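Local atomic coordinates of teichoic acid D-alanine hydrolase (Staphylococcus aureus, PDB entry 5ZH8), a protein that hydrolyses the ester bonds that hold D-alanine on wall teichoic acid and lipoteichoic acid, and affects methicillin resistance and autolysis. Residues 88-92 against 104-108; 315-320 against 330-336. All blocks are in the same frame, centred on the assembly; numbering follows the deposited sequence.

How the contacts relate
Contact 1 and contact 2 lie on the same antiparallel sheet, the central sheet of the beta-lactamase-like fold, toward opposite ends of its strand order. Residues 88-92 and 104-108 include the paired ends of strands 90-96 and 99-106, at the open end of their hairpin, while 330-336 carries strand 333-335 near the other margin, with strands 359-365, 349-355 and 340-346 between them. The contact centres lie about 28 Å apart and their nearest atoms about 18 Å, and both segments of contact 1 precede those of contact 2 in the chain. One pairs two neighbouring strands; the other sets the C-terminal end of helix 310-318 against the sheet, so chain regions more than 200 residues apart in sequence are built onto a common sheet.

Contact 1. Residues 88-92 against 104-108; sequences FNGSV and KGYGY
A chi1 of 178° turns F88 CG away from the backbone N and alongside the carbonyl carbon; in Y106, chi1 of -60° puts CG beside the backbone N, and the two side chains cross at about a right angle. F88 CD2 meets Y106 CD1 at 3.6 Å, with Y106 CD1 at the edge of the F88 ring, near its plane, and the ring planes 67° apart. V92 CG1 reaches the edge of the Y106 ring, 3.9 Å from Y106 CE1. The backbones form an antiparallel ladder at the open end of the hairpin of strands 90-96 and 99-106: G90-Y106 and V92-K104 are hydrogen-bonded pairs, and S91-G105 is the non-hydrogen-bonded pair between them. Y106 N donates to G90 O at 2.6 Å, and V92 N to K104 O at 2.9 Å. Beyond the ladder the N89 amide takes over the pairing: OD1 accepts from Y108 N and ND2 donates to Y108 O, both at 2.9 Å. Y108 O lies close to the N89 amide plane, and these two bonds fix which way the amide is turned. N89 ND2 also bonds N366 OD1, just past strand 359-365. D80 of helix 74-85 receives both Y106 OH and the salt bridge from K104 NZ.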
loop_
_atom_site.group_PDB
_atom_site.type_symbol
_atom_site.label_atom_id
_atom_site.label_comp_id
_atom_site.label_asym_id
_atom_site.label_seq_id
_atom_site.Cartn_x
_atom_site.Cartn_y
_atom_site.Cartn_z
ATOM N N PHE A 88 -15.143 -4.028 4.909
ATOM C CA PHE A 88 -14.559 -4.677 3.738
ATOM C C PHE A 88 -15.228 -4.158 2.473
ATOM O O PHE A 88 -16.455 -4.117 2.397
ATOM C CB PHE A 88 -14.766 -6.188 3.861
ATOM C CG PHE A 88 -14.249 -6.985 2.698
ATOM C CD1 PHE A 88 -12.890 -7.023 2.402
ATOM C CD2 PHE A 88 -15.123 -7.741 1.921
ATOM C CE1 PHE A 88 -12.420 -7.784 1.338
ATOM C CE2 PHE A 88 -14.656 -8.504 0.861
ATOM C CZ PHE A 88 -13.303 -8.524 0.567
ATOM N N ASN A 89 -14.425 -3.738 1.499
ATOM C CA ASN A 89 -14.949 -3.352 0.188
ATOM C C ASN A 89 -14.380 -4.275 -0.889
ATOM O O ASN A 89 -13.230 -4.122 -1.304
ATOM C CB ASN A 89 -14.623 -1.890 -0.121
ATOM C CG ASN A 89 -15.462 -1.337 -1.259
ATOM O OD1 ASN A 89 -16.432 -0.615 -1.024
ATOM N ND2 ASN A 89 -15.102 -1.677 -2.495
ATOM N N GLY A 90 -15.193 -5.233 -1.322
ATOM C CA GLY A 90 -14.782 -6.206 -2.322
ATOM C C GLY A 90 -15.703 -7.409 -2.321
ATOM O O GLY A 90 -16.899 -7.265 -2.090
ATOM N N SER A 91 -15.144 -8.598 -2.554
ATOM C CA SER A 91 -15.942 -9.820 -2.694
ATOM C C SER A 91 -15.243 -11.036 -2.119
ATOM O O SER A 91 -14.016 -11.129 -2.135
ATOM C CB SER A 91 -16.243 -10.094 -4.166
ATOM O OG SER A 91 -16.975 -11.302 -4.325
ATOM N N VAL A 92 -16.043 -11.983 -1.641
ATOM C CA VAL A 92 -15.530 -13.213 -1.057
ATOM C C VAL A 92 -16.147 -14.410 -1.762
ATOM O O VAL A 92 -17.280 -14.350 -2.242
ATOM C CB VAL A 92 -15.812 -13.287 0.465
ATOM C CG1 VAL A 92 -17.305 -13.435 0.751
ATOM C CG2 VAL A 92 -15.018 -14.418 1.100
ATOM N N LYS A 104 -20.236 -13.621 -1.950
ATOM C CA LYS A 104 -20.899 -12.372 -1.581
ATOM C C LYS A 104 -20.017 -11.154 -1.818
ATOM O O LYS A 104 -18.813 -11.183 -1.569
ATOM C CB LYS A 104 -21.330 -12.431 -0.108
ATOM C CG LYS A 104 -22.208 -11.277 0.327
ATOM C CD LYS A 104 -22.806 -11.524 1.705
ATOM C CE LYS A 104 -23.744 -10.390 2.105
ATOM N NZ LYS A 104 -24.272 -10.540 3.493
ATOM N N GLY A 105 -20.640 -10.084 -2.307
ATOM C CA GLY A 105 -19.969 -8.810 -2.542
ATOM C C GLY A 105 -20.298 -7.812 -1.447
ATOM O O GLY A 105 -21.397 -7.830 -0.891
ATOM N N TYR A 106 -19.334 -6.950 -1.137
ATOM C CA TYR A 106 -19.483 -5.935 -0.103
ATOM C C TYR A 106 -18.991 -4.586 -0.637
ATOM O O TYR A 106 -17.971 -4.512 -1.328
ATOM C CB TYR A 106 -18.666 -6.315 1.128
ATOM C CG TYR A 106 -19.030 -7.633 1.783
ATOM C CD1 TYR A 106 -18.532 -8.837 1.293
ATOM C CD2 TYR A 106 -19.841 -7.673 2.923
ATOM C CE1 TYR A 106 -18.851 -10.046 1.905
ATOM C CE2 TYR A 106 -20.166 -8.877 3.540
ATOM C CZ TYR A 106 -19.664 -10.055 3.034
ATOM O OH TYR A 106 -19.965 -11.242 3.642
ATOM N N GLY A 107 -19.697 -3.512 -0.296
ATOM C CA GLY A 107 -19.322 -2.179 -0.768
ATOM C C GLY A 107 -19.459 -2.021 -2.279
ATOM O O GLY A 107 -20.278 -2.693 -2.908
ATOM N N TYR A 108 -18.635 -1.151 -2.861
ATOM C CA TYR A 108 -18.804 -0.732 -4.252
ATOM C C TYR A 108 -17.735 -1.236 -5.216
ATOM O O TYR A 108 -16.542 -1.221 -4.915
ATOM C CB TYR A 108 -18.866 0.794 -4.320
ATOM C CG TYR A 108 -20.096 1.349 -3.647
ATOM C CD1 TYR A 108 -20.100 1.633 -2.280
ATOM C CD2 TYR A 108 -21.265 1.566 -4.364
ATOM C CE1 TYR A 108 -21.228 2.140 -1.662
ATOM C CE2 TYR A 108 -22.397 2.069 -3.749
ATOM C CZ TYR A 108 -22.372 2.353 -2.406
ATOM O OH TYR A 108 -23.503 2.850 -1.810
#

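Contact 2. Residues 315-320 against 330-336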
loop_
_atom_site.group_PDB
_atom_site.type_symbol
_atom_site.label_atom_id
_atom_site.label_comp_id
_atom_site.label_asym_id
_atom_site.label_seq_id
_atom_site.Cartn_x
_atom_site.Cartn_y
_atom_site.Cartn_z
ATOM N N PRO A 315 2.736 -33.119 -6.466
ATOM C CA PRO A 315 3.965 -32.375 -6.166
ATOM C C PRO A 315 3.870 -30.897 -6.536
ATOM O O PRO A 315 4.333 -30.042 -5.776
ATOM C CB PRO A 315 5.031 -33.061 -7.029
ATOM C CG PRO A 315 4.425 -34.337 -7.493
ATOM C CD PRO A 315 2.953 -34.142 -7.503
ATOM N N LEU A 316 3.272 -30.605 -7.690
ATOM C CA LEU A 316 3.062 -29.228 -8.111
ATOM C C LEU A 316 2.369 -28.437 -7.007
ATOM O O LEU A 316 2.785 -27.329 -6.689
ATOM C CB LEU A 316 2.233 -29.183 -9.400
ATOM C CG LEU A 316 1.706 -27.822 -9.869
ATOM C CD1 LEU A 316 2.854 -26.850 -10.091
ATOM C CD2 LEU A 316 0.867 -28.027 -11.131
ATOM N N LEU A 317 1.334 -29.025 -6.413
ATOM C CA LEU A 317 0.554 -28.366 -5.362
ATOM C C LEU A 317 1.134 -28.497 -3.951
ATOM O O LEU A 317 0.853 -27.642 -3.109
ATOM C CB LEU A 317 -0.889 -28.895 -5.340
ATOM C CG LEU A 317 -1.765 -28.717 -6.590
ATOM C CD1 LEU A 317 -3.196 -29.132 -6.272
ATOM C CD2 LEU A 317 -1.732 -27.298 -7.128
ATOM N N HIS A 318 1.896 -29.555 -3.656
ATOM C CA HIS A 318 2.250 -29.853 -2.250
ATOM C C HIS A 318 3.722 -30.104 -1.903
ATOM O O HIS A 318 4.073 -30.075 -0.725
ATOM C CB HIS A 318 1.425 -31.040 -1.767
ATOM C CG HIS A 318 -0.049 -30.851 -1.930
ATOM N ND1 HIS A 318 -0.706 -29.731 -1.475
ATOM C CD2 HIS A 318 -0.997 -31.648 -2.475
ATOM C CE1 HIS A 318 -1.996 -29.847 -1.730
ATOM N NE2 HIS A 318 -2.200 -31.000 -2.336
ATOM N N GLU A 319 4.576 -30.358 -2.894
ATOM C CA GLU A 319 5.978 -30.670 -2.621
ATOM C C GLU A 319 6.767 -29.385 -2.486
ATOM O O GLU A 319 6.733 -28.548 -3.384
ATOM C CB GLU A 319 6.581 -31.534 -3.735
ATOM C CG GLU A 319 8.049 -31.894 -3.519
ATOM C CD GLU A 319 8.582 -32.861 -4.559
ATOM O OE1 GLU A 319 8.008 -33.952 -4.742
ATOM O OE2 GLU A 319 9.598 -32.542 -5.197
ATOM N N PHE A 320 7.478 -29.225 -1.372
ATOM C CA PHE A 320 8.402 -28.104 -1.216
ATOM C C PHE A 320 9.598 -28.470 -0.358
ATOM O O PHE A 320 9.486 -29.287 0.552
ATOM C CB PHE A 320 7.690 -26.855 -0.683
ATOM C CG PHE A 320 7.380 -26.883 0.783
ATOM C CD1 PHE A 320 6.387 -27.710 1.280
ATOM C CD2 PHE A 320 8.040 -26.033 1.658
ATOM C CE1 PHE A 320 6.080 -27.712 2.631
ATOM C CE2 PHE A 320 7.739 -26.028 3.008
ATOM C CZ PHE A 320 6.754 -26.867 3.497
ATOM N N ARG A 330 6.202 -21.788 -6.456
ATOM C CA ARG A 330 6.399 -22.459 -7.736
ATOM C C ARG A 330 5.243 -22.126 -8.678
ATOM O O ARG A 330 4.091 -21.983 -8.243
ATOM C CB ARG A 330 6.528 -23.986 -7.579
ATOM C CG ARG A 330 5.205 -24.756 -7.481
ATOM C CD ARG A 330 4.430 -24.437 -6.201
ATOM N NE ARG A 330 5.281 -24.617 -5.034
ATOM C CZ ARG A 330 5.653 -25.795 -4.550
ATOM N NH1 ARG A 330 5.236 -26.928 -5.104
ATOM N NH2 ARG A 330 6.449 -25.840 -3.496
ATOM N N TYR A 331 5.559 -21.998 -9.965
ATOM C CA TYR A 331 4.545 -21.833 -11.011
ATOM C C TYR A 331 3.467 -20.806 -10.652
ATOM O O TYR A 331 2.279 -21.035 -10.869
ATOM C CB TYR A 331 3.927 -23.199 -11.361
ATOM C CG TYR A 331 4.917 -24.120 -12.028
ATOM C CD1 TYR A 331 5.181 -24.013 -13.397
ATOM C CD2 TYR A 331 5.618 -25.086 -11.297
ATOM C CE1 TYR A 331 6.092 -24.851 -14.020
ATOM C CE2 TYR A 331 6.535 -25.924 -11.914
ATOM C CZ TYR A 331 6.768 -25.799 -13.274
ATOM O OH TYR A 331 7.675 -26.624 -13.895
ATOM N N GLY A 332 3.900 -19.681 -10.092
ATOM C CA GLY A 332 3.004 -18.568 -9.791
ATOM C C GLY A 332 2.265 -18.593 -8.464
ATOM O O GLY A 332 1.409 -17.747 -8.239
ATOM N N PHE A 333 2.578 -19.537 -7.580
ATOM C CA PHE A 333 1.872 -19.631 -6.289
ATOM C C PHE A 333 2.711 -20.300 -5.205
ATOM O O PHE A 333 3.772 -20.851 -5.477
ATOM C CB PHE A 333 0.553 -20.378 -6.470
ATOM C CG PHE A 333 0.709 -21.866 -6.596
ATOM C CD1 PHE A 333 1.012 -22.453 -7.829
ATOM C CD2 PHE A 333 0.564 -22.681 -5.486
ATOM C CE1 PHE A 333 1.165 -23.822 -7.940
ATOM C CE2 PHE A 333 0.722 -24.055 -5.590
ATOM C CZ PHE A 333 1.020 -24.623 -6.819
ATOM N N TYR A 334 2.210 -20.250 -3.979
ATOM C CA TYR A 334 2.937 -20.735 -2.810
ATOM C C TYR A 334 2.338 -22.013 -2.238
ATOM O O TYR A 334 1.142 -22.085 -2.002
ATOM C CB TYR A 334 2.909 -19.667 -1.721
ATOM C CG TYR A 334 3.660 -18.408 -2.065
ATOM C CD1 TYR A 334 5.007 -18.290 -1.768
ATOM C CD2 TYR A 334 3.021 -17.327 -2.676
ATOM C CE1 TYR A 334 5.709 -17.137 -2.075
ATOM C CE2 TYR A 334 3.717 -16.169 -2.986
ATOM C CZ TYR A 334 5.057 -16.080 -2.680
ATOM O OH TYR A 334 5.765 -14.940 -2.978
ATOM N N ALA A 335 3.187 -23.010 -2.018
ATOM C CA ALA A 335 2.845 -24.156 -1.186
ATOM C C ALA A 335 3.518 -23.957 0.161
ATOM O O ALA A 335 4.742 -23.984 0.249
ATOM C CB ALA A 335 3.318 -25.445 -1.829
ATOM N N LYS A 336 2.716 -23.739 1.200
ATOM C CA LYS A 336 3.232 -23.460 2.540
ATOM C C LYS A 336 2.881 -24.595 3.515
ATOM O O LYS A 336 2.153 -25.518 3.151
ATOM C CB LYS A 336 2.688 -22.122 3.033
ATOM C CG LYS A 336 2.948 -20.959 2.084
ATOM C CD LYS A 336 2.402 -19.654 2.641
ATOM C CE LYS A 336 3.276 -18.469 2.276
ATOM N NZ LYS A 336 4.578 -18.499 3.005
#
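One face of the R330 guanidinium carries the A335 methyl, CB lying 3.5 Å above the plane over its centre, and the edge of the group is turned to the backbone carbonyls at the end of helix 310-318. E319 O sits only 3° out of the guanidinium plane, gripped by R330 NH2 at 2.7 Å and by R330 NH1 at 2.8 Å, both from the same face of its carbonyl plane. R330 NH1 gives a second bond to L316 O at 2.9 Å, approaching from above that carbonyl's plane, 54° out of it. The bend at chi2 (-67°) lays R330 CD over one face of the F333 ring, toward its rim, and a further bend at chi3 turns the guanidinium to the helix end. R330 and F333 are the ends of a type I' turn joining strands 329-330 and 333-335, a two-residue beta hairpin at the margin of the main sheet. On the helix side, the L316 side chain crosses that of Y331 at about a right angle, with L316 CD1 3.5 Å from Y331 CD2, and L317 CD2 comes to 3.9 Å from F333 CZ. A positive guanidinium beside the carbonyls at a helix C-terminus probably interacts favourably with the helix dipole. A335 O lies over one face of the F320 ring, and R330 NE is held by E328 O.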